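Local coordinates for protein FAD-binding oxidoreductase (Gulosibacter chungangensis, PDB 7PBG) that oxidises 4-ethylphenol by dehydrogenation, giving a 4-vinylphenol, with a covalently bound FAD as its cofactor, at residues 384-389 / 426-431; 282-287 / 313-318; 442-447 / 455-460. All blocks are in the same frame, centred on the assembly; numbering follows the deposited sequence.

The three contacts come one after another along the chain: contact 2 closes before contact 1 opens, and contact 1 before contact 3. Contacts 1 and 3 lie about 12 Å apart between centres and share the large antiparallel sheet, in which strands 426-433 and 438-447 are neighbours. Contact 2 lies about 10 Å from contact 1 and about 20 Å from contact 3. It meets contact 1 through helix 281-288, where Leu428 CG comes within 3.7 Å of Phe283 CA. Loop and helix thus pack on one side of the strands and helix 451-470 on the other, with the flavin end of FAD reached directly by the 384-389 segment.

Contact 1: 384-389 / 426-431; sequences AAVFDW and DYLAQF. With FAD (flavin-adenine dinucleotide), chain C.
Trp389 and Asp426 supply the one hydrogen bond between the two segments: Trp389 NE1 donates to Asp426 OD2 over 2.8 Å, with an N-H...O angle of 161°. The acceptor lies at the indole edge, close to the ring plane, whereas the nitrogen meets OD2 on its anti side, somewhat out of the carboxylate plane. Ring and carboxylate planes are 71° apart, so the two groups meet edge-on and do not stack. With CG anti to the backbone N (chi1 -179°), the indole extends from the end of the 3-10 turn towards the start of the strand. OD2 is shared with Arg291 in a salt bridge, which probably helps keep the buried carboxylate ionised, so that this one oxygen serves both partners.

The segments join the end of a 3-10 segment that runs to Asp388 to strand 426-433 of the antiparallel sheet in the C-terminal part of this FAD-linked oxidase, a member of the family that shares the PCMH-type FAD-binding domain. Further along the strand Leu428, whose CB is directed toward the 3-10 segment, brings CD2 to 4.2 Å from Val386 CG1, a looser apolar touch. The other methyl of that valine faces the cofactor, CG2 lying 4.0 Å from FAD C7M. One valine therefore bridges sheet and flavin.

Phe387 adds a second approach to the dimethylbenzene end of the isoalloxazine: its CE1 is 3.8 Å from FAD C8M, and that methyl sits at the ring edge in the plane of the phenyl group.

Contact 2: 282-287 / 313-318; sequences TFDAAC and LGIGHW
Asp284 and Ile315 bring their side chains together at a slant, while Ala285, the next residue of the helix, receives Leu313. The arrangement joins helix 281-288 to the connection that leaves helix 303-313 and enters strand 318-326 of the eight-stranded antiparallel sheet through a classic beta bulge, His317 and Trp318 both facing Phe249. Gly314, the first residue past the helix to abandon helical torsions, has positive phi (69°) and turns the chain there. No hydrogen bond crosses between the segments, so the evidence for the contact is van der Waals approach and 133 Å² of buried surface.

Both apolar side chains on the connection aim at the helix. Leu313 presents only CD1, which rests against the backbone as well as the methyl of Ala285: 3.7 Å separates it from Ala285 CA and 3.8 Å from Ala285 CB. The small alanine leaves the leucine branch close enough to reach the alpha carbon.

Ile315 is set differently. Its CG1 lies between the backbone N and the carbonyl carbon (chi1 59°), and the chain then runs out extended (chi2 179°), carrying CD1 towards the aspartate. The methyl lies against the side of the aspartate, about as near its methylene as one carboxylate oxygen.

The carboxylate is buried but engaged by other residues: Asp284 OD1 forms a salt bridge with Arg279 of strand 277-280, and OD2 is hydrogen-bonded to Tyr321 OH on strand 318-326. These two partners fix both oxygens and probably stabilise the negative charge beside an apolar neighbour. Helix 363-375 adds further cover, Leu367 touching Asp284 and Ala364 touching Ile315. Ile315 CD1 itself stands 3.7 Å from Asp284 CB and 3.9 Å from Asp284 OD2.

Contact 3: 442-447 / 455-460; sequences CLPLYD and KETLDM
Tyr446 meets Thr457 from its first side-chain carbon onward. Its CB lies 3.0 Å from Thr457 OG1, a tight carbon-oxygen approach and not a hydrogen bond. At CG the same oxygen is still close, 3.2 Å away. Both threonine branches lie on the same side of the ring: OG1 nearer CB and CG, CG2 over the face, with Tyr446 CD2 3.8 Å from Thr457 CG2. That methyl stands 4.1 Å from the centroid and 22° off the normal, the geometry of a CH-pi contact displaced towards the rim. The chi1 of 72° puts CG between the backbone N and the carbonyl carbon, which stands the ring up beside the helix. At the tip, OH is hydrogen-bonded to Pro46 O, so the ring is held at its far end too, and Phe45 touches the same side chain.

The two segments are a strand and the helix that follows it in the chain, packed in the layered alpha/beta arrangement of the oxidase's C-terminal region: helix 451-470 packs against the sheet face at strand 438-447; the axes of the two short segments approach to 9.0 Å and run at 150°, roughly antiparallel. Were Tyr446 cut back to an alanine, the Thr457 methyl would probably lose its aromatic face and Pro46 O its hydroxyl partner, with a gap opening between strand and helix.

Thr457 OG1 is itself hydrogen-bonded to Ser453 O, one turn back in the helix, which fixes the rotation of the side chain and hence where CG2 points. One helical turn onward, Met460 bends at chi3 to bring CE within 3.9 Å of Pro444 CB. Helix 406-422 borders this methionine through Ile419 and Ser420.

Contact 1: 384-389 / 426-431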
loop_
_atom_site.group_PDB
_atom_site.type_symbol
_atom_site.label_atom_id
_atom_site.label_comp_id
_atom_site.label_asym_id
_atom_site.label_seq_id
_atom_site.Cartn_x
_atom_site.Cartn_y
_atom_site.Cartn_z
ATOM N N ALA A 384 -18.334 -3.698 23.150
ATOM C CA ALA A 384 -18.396 -5.013 23.832
ATOM C C ALA A 384 -19.785 -5.211 24.473
ATOM O O ALA A 384 -20.239 -6.349 24.632
ATOM C CB ALA A 384 -17.283 -5.155 24.847
ATOM N N ALA A 385 -20.532 -4.153 24.726
ATOM C CA ALA A 385 -21.921 -4.256 25.214
ATOM C C ALA A 385 -22.826 -5.055 24.264
ATOM O O ALA A 385 -23.832 -5.632 24.724
ATOM C CB ALA A 385 -22.417 -2.841 25.396
ATOM N N VAL A 386 -22.503 -5.131 22.964
ATOM C CA VAL A 386 -23.377 -5.871 22.031
ATOM C C VAL A 386 -23.414 -7.352 22.444
ATOM O O VAL A 386 -24.409 -8.007 22.137
ATOM C CB VAL A 386 -22.989 -5.709 20.545
ATOM C CG1 VAL A 386 -22.943 -4.255 20.174
ATOM C CG2 VAL A 386 -21.708 -6.423 20.174
ATOM N N PHE A 387 -22.385 -7.862 23.143
ATOM C CA PHE A 387 -22.309 -9.273 23.623
ATOM C C PHE A 387 -23.391 -9.544 24.681
ATOM O O PHE A 387 -23.673 -10.712 25.006
ATOM C CB PHE A 387 -20.921 -9.636 24.184
ATOM C CG PHE A 387 -19.769 -9.362 23.262
ATOM C CD1 PHE A 387 -19.933 -9.503 21.900
ATOM C CD2 PHE A 387 -18.540 -8.941 23.742
ATOM C CE1 PHE A 387 -18.906 -9.194 21.033
ATOM C CE2 PHE A 387 -17.489 -8.710 22.873
ATOM C CZ PHE A 387 -17.683 -8.820 21.513
ATOM N N ASP A 388 -23.950 -8.489 25.260
ATOM C CA ASP A 388 -24.947 -8.610 26.345
ATOM C C ASP A 388 -26.329 -8.294 25.790
ATOM O O ASP A 388 -27.283 -8.293 26.570
ATOM C CB ASP A 388 -24.607 -7.721 27.557
ATOM C CG ASP A 388 -23.310 -8.105 28.242
ATOM O OD1 ASP A 388 -23.013 -9.305 28.310
ATOM O OD2 ASP A 388 -22.579 -7.193 28.630
ATOM N N TRP A 389 -26.468 -8.063 24.478
ATOM C CA TRP A 389 -27.789 -7.710 23.884
ATOM C C TRP A 389 -28.835 -8.749 24.269
ATOM O O TRP A 389 -29.975 -8.387 24.567
ATOM C CB TRP A 389 -27.605 -7.663 22.374
ATOM C CG TRP A 389 -28.790 -7.308 21.542
ATOM C CD1 TRP A 389 -29.309 -8.091 20.558
ATOM C CD2 TRP A 389 -29.533 -6.080 21.500
ATOM N NE1 TRP A 389 -30.344 -7.472 19.947
ATOM C CE2 TRP A 389 -30.471 -6.209 20.450
ATOM C CE3 TRP A 389 -29.477 -4.868 22.195
ATOM C CZ2 TRP A 389 -31.355 -5.190 20.131
ATOM C CZ3 TRP A 389 -30.353 -3.854 21.888
ATOM C CH2 TRP A 389 -31.286 -4.032 20.860
ATOM N N ASP A 426 -30.814 -11.134 14.527
ATOM C CA ASP A 426 -30.790 -9.659 14.644
ATOM C C ASP A 426 -29.661 -9.105 13.765
ATOM O O ASP A 426 -28.565 -9.711 13.741
ATOM C CB ASP A 426 -30.593 -9.238 16.103
ATOM C CG ASP A 426 -31.838 -9.359 16.967
ATOM O OD1 ASP A 426 -32.898 -9.713 16.443
ATOM O OD2 ASP A 426 -31.726 -9.120 18.163
ATOM N N TYR A 427 -29.934 -7.981 13.126
ATOM C CA TYR A 427 -29.081 -7.360 12.081
ATOM C C TYR A 427 -28.605 -6.001 12.522
ATOM O O TYR A 427 -29.397 -5.072 12.558
ATOM C CB TYR A 427 -29.906 -7.254 10.799
ATOM C CG TYR A 427 -29.273 -6.544 9.644
ATOM C CD1 TYR A 427 -27.890 -6.487 9.446
ATOM C CD2 TYR A 427 -30.100 -5.977 8.695
ATOM C CE1 TYR A 427 -27.337 -5.812 8.373
ATOM C CE2 TYR A 427 -29.564 -5.335 7.603
ATOM C CZ TYR A 427 -28.194 -5.272 7.425
ATOM O OH TYR A 427 -27.769 -4.627 6.308
ATOM N N LEU A 428 -27.330 -5.911 12.857
ATOM C CA LEU A 428 -26.657 -4.648 13.157
ATOM C C LEU A 428 -25.898 -4.270 11.887
ATOM O O LEU A 428 -25.185 -5.118 11.334
ATOM C CB LEU A 428 -25.740 -4.827 14.362
ATOM C CG LEU A 428 -26.464 -4.866 15.707
ATOM C CD1 LEU A 428 -27.455 -6.018 15.815
ATOM C CD2 LEU A 428 -25.426 -4.944 16.811
ATOM N N ALA A 429 -26.114 -3.061 11.412
ATOM C CA ALA A 429 -25.660 -2.685 10.062
ATOM C C ALA A 429 -24.793 -1.454 10.174
ATOM O O ALA A 429 -25.156 -0.505 10.916
ATOM C CB ALA A 429 -26.827 -2.460 9.137
ATOM N N GLN A 430 -23.672 -1.463 9.470
ATOM C CA GLN A 430 -22.922 -0.217 9.262
ATOM C C GLN A 430 -22.626 -0.126 7.763
ATOM O O GLN A 430 -22.329 -1.144 7.131
ATOM C CB GLN A 430 -21.750 -0.264 10.224
ATOM C CG GLN A 430 -20.877 0.976 10.246
ATOM C CD GLN A 430 -20.161 0.977 11.569
ATOM O OE1 GLN A 430 -20.746 1.271 12.620
ATOM N NE2 GLN A 430 -18.927 0.530 11.552
ATOM N N PHE A 431 -22.675 1.070 7.231
ATOM C CA PHE A 431 -22.184 1.321 5.859
ATOM C C PHE A 431 -21.100 2.372 5.971
ATOM O O PHE A 431 -21.215 3.283 6.768
ATOM C CB PHE A 431 -23.284 1.796 4.926
ATOM C CG PHE A 431 -24.287 0.750 4.531
ATOM C CD1 PHE A 431 -24.134 0.015 3.357
ATOM C CD2 PHE A 431 -25.323 0.456 5.382
ATOM C CE1 PHE A 431 -25.060 -0.960 3.032
ATOM C CE2 PHE A 431 -26.239 -0.530 5.055
ATOM C CZ PHE A 431 -26.117 -1.218 3.870
HETATM P PA FAD C . -5.366 -11.885 15.999
HETATM O O1A FAD C . -6.500 -12.801 16.329
HETATM O O2A FAD C . -4.115 -11.954 16.839
HETATM O O5B FAD C . -4.955 -12.147 14.508
HETATM C C5B FAD C . -5.921 -12.286 13.475
HETATM C C4B FAD C . -5.323 -13.165 12.404
HETATM O O4B FAD C . -4.164 -12.521 11.799
HETATM C C3B FAD C . -4.786 -14.527 12.872
HETATM O O3B FAD C . -5.832 -15.489 12.980
HETATM C C2B FAD C . -3.700 -14.830 11.827
HETATM O O2B FAD C . -4.308 -15.354 10.661
HETATM C C1B FAD C . -3.107 -13.443 11.597
HETATM N N9A FAD C . -2.027 -13.096 12.482
HETATM C C8A FAD C . -2.124 -12.328 13.599
HETATM N N7A FAD C . -0.975 -12.167 14.186
HETATM C C5A FAD C . -0.086 -12.917 13.454
HETATM C C6A FAD C . 1.296 -13.100 13.558
HETATM N N6A FAD C . 2.030 -12.589 14.555
HETATM N N1A FAD C . 1.880 -13.905 12.641
HETATM C C2A FAD C . 1.119 -14.417 11.640
HETATM N N3A FAD C . -0.183 -14.280 11.426
HETATM C C4A FAD C . -0.732 -13.507 12.385
HETATM N N1 FAD C . -12.216 -5.432 13.315
HETATM C C2 FAD C . -11.729 -4.345 12.743
HETATM O O2 FAD C . -10.717 -4.406 11.997
HETATM N N3 FAD C . -12.237 -3.125 13.001
HETATM C C4 FAD C . -13.335 -2.937 13.790
HETATM O O4 FAD C . -13.716 -1.780 14.053
HETATM C C4X FAD C . -13.910 -4.050 14.374
HETATM N N5 FAD C . -14.970 -3.871 15.115
HETATM C C5X FAD C . -15.512 -4.993 15.692
HETATM C C6 FAD C . -16.636 -4.824 16.512
HETATM C C7 FAD C . -17.216 -5.886 17.180
HETATM C C7M FAD C . -18.418 -5.647 18.069
HETATM C C8 FAD C . -16.643 -7.167 17.031
HETATM C C8M FAD C . -17.236 -8.350 17.734
HETATM C C9 FAD C . -15.558 -7.352 16.198
HETATM C C9A FAD C . -14.951 -6.278 15.520
HETATM N N10 FAD C . -13.820 -6.420 14.721
HETATM C C10 FAD C . -13.253 -5.301 14.129
HETATM C "C1'" FAD C . -13.126 -7.725 14.563
HETATM C "C2'" FAD C . -12.037 -7.969 15.618
HETATM O "O2'" FAD C . -12.497 -7.574 16.955
HETATM C "C3'" FAD C . -10.719 -7.199 15.395
HETATM O "O3'" FAD C . -10.355 -7.243 14.037
HETATM C "C4'" FAD C . -9.524 -7.671 16.235
HETATM O "O4'" FAD C . -8.570 -6.607 16.373
HETATM C "C5'" FAD C . -8.869 -8.877 15.619
HETATM O "O5'" FAD C . -8.287 -9.733 16.612
HETATM P P FAD C . -6.763 -9.576 17.059
HETATM O O1P FAD C . -6.600 -10.232 18.397
HETATM O O2P FAD C . -6.434 -8.123 16.936
HETATM O O3P FAD C . -5.943 -10.388 15.951
#

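Contact 2: 282-287 / 313-318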
loop_
_atom_site.group_PDB
_atom_site.type_symbol
_atom_site.label_atom_id
_atom_site.label_comp_id
_atom_site.label_asym_id
_atom_site.label_seq_id
_atom_site.Cartn_x
_atom_site.Cartn_y
_atom_site.Cartn_z
ATOM N N THR A 282 -30.356 -0.238 15.488
ATOM C CA THR A 282 -30.130 -1.457 16.290
ATOM C C THR A 282 -28.678 -1.514 16.776
ATOM O O THR A 282 -28.442 -1.942 17.951
ATOM C CB THR A 282 -30.477 -2.708 15.484
ATOM O OG1 THR A 282 -31.789 -2.495 14.965
ATOM C CG2 THR A 282 -30.477 -3.950 16.345
ATOM N N PHE A 283 -27.724 -1.112 15.933
ATOM C CA PHE A 283 -26.293 -1.207 16.296
ATOM C C PHE A 283 -26.071 -0.267 17.473
ATOM O O PHE A 283 -25.529 -0.661 18.514
ATOM C CB PHE A 283 -25.453 -0.937 15.052
ATOM C CG PHE A 283 -24.029 -1.416 15.121
ATOM C CD1 PHE A 283 -23.351 -1.656 13.948
ATOM C CD2 PHE A 283 -23.391 -1.643 16.327
ATOM C CE1 PHE A 283 -22.042 -2.093 13.979
ATOM C CE2 PHE A 283 -22.081 -2.103 16.361
ATOM C CZ PHE A 283 -21.389 -2.264 15.186
ATOM N N ASP A 284 -26.540 0.981 17.351
ATOM C CA ASP A 284 -26.327 1.935 18.462
ATOM C C ASP A 284 -27.039 1.425 19.708
ATOM O O ASP A 284 -26.461 1.498 20.807
ATOM C CB ASP A 284 -26.778 3.357 18.114
ATOM C CG ASP A 284 -25.663 4.316 17.694
ATOM O OD1 ASP A 284 -24.460 3.894 17.590
ATOM O OD2 ASP A 284 -26.010 5.507 17.503
ATOM N N ALA A 285 -28.293 1.017 19.590
ATOM C CA ALA A 285 -29.069 0.521 20.745
ATOM C C ALA A 285 -28.287 -0.596 21.448
ATOM O O ALA A 285 -28.131 -0.580 22.659
ATOM C CB ALA A 285 -30.426 0.063 20.260
ATOM N N ALA A 286 -27.726 -1.514 20.692
ATOM C CA ALA A 286 -27.065 -2.698 21.289
ATOM C C ALA A 286 -25.786 -2.310 22.065
ATOM O O ALA A 286 -25.344 -3.104 22.905
ATOM C CB ALA A 286 -26.811 -3.696 20.206
ATOM N N CYS A 287 -25.268 -1.085 21.874
ATOM C CA CYS A 287 -24.112 -0.574 22.625
ATOM C C CYS A 287 -24.493 0.018 23.971
ATOM O O CYS A 287 -23.571 0.212 24.796
ATOM C CB CYS A 287 -23.312 0.410 21.785
ATOM S SG CYS A 287 -22.555 -0.402 20.355
ATOM N N LEU A 313 -33.918 6.606 22.834
ATOM C CA LEU A 313 -32.471 6.955 22.799
ATOM C C LEU A 313 -32.293 8.360 22.243
ATOM O O LEU A 313 -31.248 8.963 22.505
ATOM C CB LEU A 313 -31.727 5.940 21.957
ATOM C CG LEU A 313 -31.767 4.506 22.458
ATOM C CD1 LEU A 313 -31.067 3.588 21.496
ATOM C CD2 LEU A 313 -31.070 4.437 23.824
ATOM N N GLY A 314 -33.285 8.874 21.512
ATOM C CA GLY A 314 -33.171 10.217 20.927
ATOM C C GLY A 314 -32.122 10.243 19.822
ATOM O O GLY A 314 -31.396 11.233 19.734
ATOM N N ILE A 315 -32.108 9.230 18.962
ATOM C CA ILE A 315 -31.142 9.143 17.835
ATOM C C ILE A 315 -31.916 9.112 16.494
ATOM O O ILE A 315 -32.834 9.933 16.314
ATOM C CB ILE A 315 -30.134 8.007 18.112
ATOM C CG1 ILE A 315 -30.783 6.636 18.293
ATOM C CG2 ILE A 315 -29.335 8.335 19.374
ATOM C CD1 ILE A 315 -29.773 5.545 18.540
ATOM N N GLY A 316 -31.537 8.258 15.565
ATOM C CA GLY A 316 -32.236 8.143 14.264
ATOM C C GLY A 316 -32.284 6.697 13.867
ATOM O O GLY A 316 -31.554 5.905 14.457
ATOM N N HIS A 317 -33.039 6.362 12.825
ATOM C CA HIS A 317 -32.952 5.016 12.226
ATOM C C HIS A 317 -31.554 4.785 11.632
ATOM O O HIS A 317 -31.142 3.608 11.546
ATOM C CB HIS A 317 -34.042 4.877 11.171
ATOM C CG HIS A 317 -35.363 4.563 11.777
ATOM N ND1 HIS A 317 -35.655 3.318 12.300
ATOM C CD2 HIS A 317 -36.446 5.330 12.025
ATOM C CE1 HIS A 317 -36.866 3.339 12.818
ATOM N NE2 HIS A 317 -37.382 4.555 12.663
ATOM N N TRP A 318 -30.896 5.853 11.156
ATOM C CA TRP A 318 -29.496 5.899 10.690
ATOM C C TRP A 318 -28.816 7.005 11.482
ATOM O O TRP A 318 -29.447 8.071 11.689
ATOM C CB TRP A 318 -29.386 6.137 9.177
ATOM C CG TRP A 318 -29.936 4.985 8.406
ATOM C CD1 TRP A 318 -31.128 4.920 7.755
ATOM C CD2 TRP A 318 -29.317 3.691 8.254
ATOM N NE1 TRP A 318 -31.290 3.669 7.218
ATOM C CE2 TRP A 318 -30.199 2.903 7.488
ATOM C CE3 TRP A 318 -28.094 3.154 8.661
ATOM C CZ2 TRP A 318 -29.891 1.585 7.125
ATOM C CZ3 TRP A 318 -27.786 1.854 8.323
ATOM C CH2 TRP A 318 -28.678 1.095 7.556
#

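Contact 3: 442-447 / 455-460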
loop_
_atom_site.group_PDB
_atom_site.type_symbol
_atom_site.label_atom_id
_atom_site.label_comp_id
_atom_site.label_asym_id
_atom_site.label_seq_id
_atom_site.Cartn_x
_atom_site.Cartn_y
_atom_site.Cartn_z
ATOM N N CYS A 442 -22.477 -6.277 7.949
ATOM C CA CYS A 442 -23.598 -7.022 8.558
ATOM C C CYS A 442 -23.020 -7.734 9.763
ATOM O O CYS A 442 -22.205 -8.677 9.602
ATOM C CB CYS A 442 -24.223 -7.966 7.554
ATOM S SG CYS A 442 -25.398 -9.102 8.316
ATOM N N LEU A 443 -23.330 -7.205 10.922
ATOM C CA LEU A 443 -22.948 -7.798 12.219
ATOM C C LEU A 443 -24.203 -8.457 12.748
ATOM O O LEU A 443 -25.102 -7.783 13.285
ATOM C CB LEU A 443 -22.444 -6.679 13.109
ATOM C CG LEU A 443 -21.800 -7.097 14.419
ATOM C CD1 LEU A 443 -21.036 -5.908 15.001
ATOM C CD2 LEU A 443 -22.807 -7.633 15.418
ATOM N N PRO A 444 -24.364 -9.772 12.560
ATOM C CA PRO A 444 -25.517 -10.443 13.123
ATOM C C PRO A 444 -25.235 -10.727 14.602
ATOM O O PRO A 444 -24.055 -10.868 14.950
ATOM C CB PRO A 444 -25.558 -11.766 12.377
ATOM C CG PRO A 444 -24.091 -12.061 12.108
ATOM C CD PRO A 444 -23.480 -10.701 11.844
ATOM N N LEU A 445 -26.277 -10.752 15.413
ATOM C CA LEU A 445 -26.194 -11.250 16.801
ATOM C C LEU A 445 -26.994 -12.534 16.909
ATOM O O LEU A 445 -28.195 -12.551 16.588
ATOM C CB LEU A 445 -26.660 -10.175 17.763
ATOM C CG LEU A 445 -25.715 -8.993 17.856
ATOM C CD1 LEU A 445 -26.273 -7.956 18.808
ATOM C CD2 LEU A 445 -24.308 -9.414 18.316
ATOM N N TYR A 446 -26.290 -13.589 17.249
ATOM C CA TYR A 446 -26.908 -14.925 17.452
ATOM C C TYR A 446 -26.478 -15.501 18.794
ATOM O O TYR A 446 -25.530 -15.033 19.403
ATOM C CB TYR A 446 -26.544 -15.860 16.295
ATOM C CG TYR A 446 -25.120 -16.323 16.288
ATOM C CD1 TYR A 446 -24.803 -17.620 16.641
ATOM C CD2 TYR A 446 -24.069 -15.471 15.978
ATOM C CE1 TYR A 446 -23.492 -18.062 16.674
ATOM C CE2 TYR A 446 -22.753 -15.893 16.024
ATOM C CZ TYR A 446 -22.456 -17.195 16.369
ATOM O OH TYR A 446 -21.169 -17.644 16.464
ATOM N N ASP A 447 -27.154 -16.571 19.234
ATOM C CA ASP A 447 -26.840 -17.237 20.517
ATOM C C ASP A 447 -25.707 -18.220 20.279
ATOM O O ASP A 447 -25.967 -19.322 19.725
ATOM C CB ASP A 447 -28.078 -17.964 21.040
ATOM C CG ASP A 447 -27.920 -18.523 22.421
ATOM O OD1 ASP A 447 -26.797 -18.730 22.844
ATOM O OD2 ASP A 447 -28.961 -18.875 22.990
ATOM N N LYS A 455 -26.612 -22.762 13.461
ATOM C CA LYS A 455 -26.920 -23.267 12.092
ATOM C C LYS A 455 -27.663 -22.195 11.298
ATOM O O LYS A 455 -27.328 -21.984 10.102
ATOM C CB LYS A 455 -27.774 -24.538 12.148
ATOM C CG LYS A 455 -28.287 -24.992 10.788
ATOM C CD LYS A 455 -28.892 -26.371 10.831
ATOM C CE LYS A 455 -30.025 -26.549 9.839
ATOM N NZ LYS A 455 -29.589 -26.255 8.460
ATOM N N GLU A 456 -28.605 -21.495 11.927
ATOM C CA GLU A 456 -29.379 -20.431 11.264
ATOM C C GLU A 456 -28.394 -19.354 10.818
ATOM O O GLU A 456 -28.538 -18.860 9.713
ATOM C CB GLU A 456 -30.446 -19.819 12.170
ATOM C CG GLU A 456 -31.684 -20.705 12.345
ATOM C CD GLU A 456 -32.236 -21.249 11.038
ATOM O OE1 GLU A 456 -32.301 -22.507 10.889
ATOM O OE2 GLU A 456 -32.543 -20.439 10.156
ATOM N N THR A 457 -27.435 -19.016 11.674
ATOM C CA THR A 457 -26.458 -17.948 11.355
ATOM C C THR A 457 -25.574 -18.364 10.188
ATOM O O THR A 457 -25.355 -17.555 9.280
ATOM C CB THR A 457 -25.632 -17.589 12.584
ATOM O OG1 THR A 457 -26.597 -17.193 13.554
ATOM C CG2 THR A 457 -24.653 -16.465 12.318
ATOM N N LEU A 458 -25.052 -19.586 10.229
ATOM C CA LEU A 458 -24.220 -20.087 9.127
ATOM C C LEU A 458 -25.046 -20.162 7.847
ATOM O O LEU A 458 -24.545 -19.693 6.791
ATOM C CB LEU A 458 -23.664 -21.460 9.478
ATOM C CG LEU A 458 -22.822 -22.090 8.382
ATOM C CD1 LEU A 458 -21.723 -21.142 7.892
ATOM C CD2 LEU A 458 -22.253 -23.416 8.858
ATOM N N ASP A 459 -26.236 -20.772 7.878
ATOM C CA ASP A 459 -27.078 -20.866 6.657
ATOM C C ASP A 459 -27.387 -19.478 6.105
ATOM O O ASP A 459 -27.304 -19.291 4.873
ATOM C CB ASP A 459 -28.388 -21.582 6.935
ATOM C CG ASP A 459 -28.208 -23.064 7.180
ATOM O OD1 ASP A 459 -27.072 -23.559 6.977
ATOM O OD2 ASP A 459 -29.210 -23.696 7.618
ATOM N N MET A 460 -27.781 -18.547 6.983
ATOM C CA MET A 460 -28.090 -17.156 6.591
ATOM C C MET A 460 -26.876 -16.568 5.869
ATOM O O MET A 460 -27.016 -16.001 4.788
ATOM C CB MET A 460 -28.391 -16.280 7.804
ATOM C CG MET A 460 -28.684 -14.828 7.440
ATOM S SD MET A 460 -28.644 -13.798 8.902
ATOM C CE MET A 460 -26.909 -13.735 9.328
#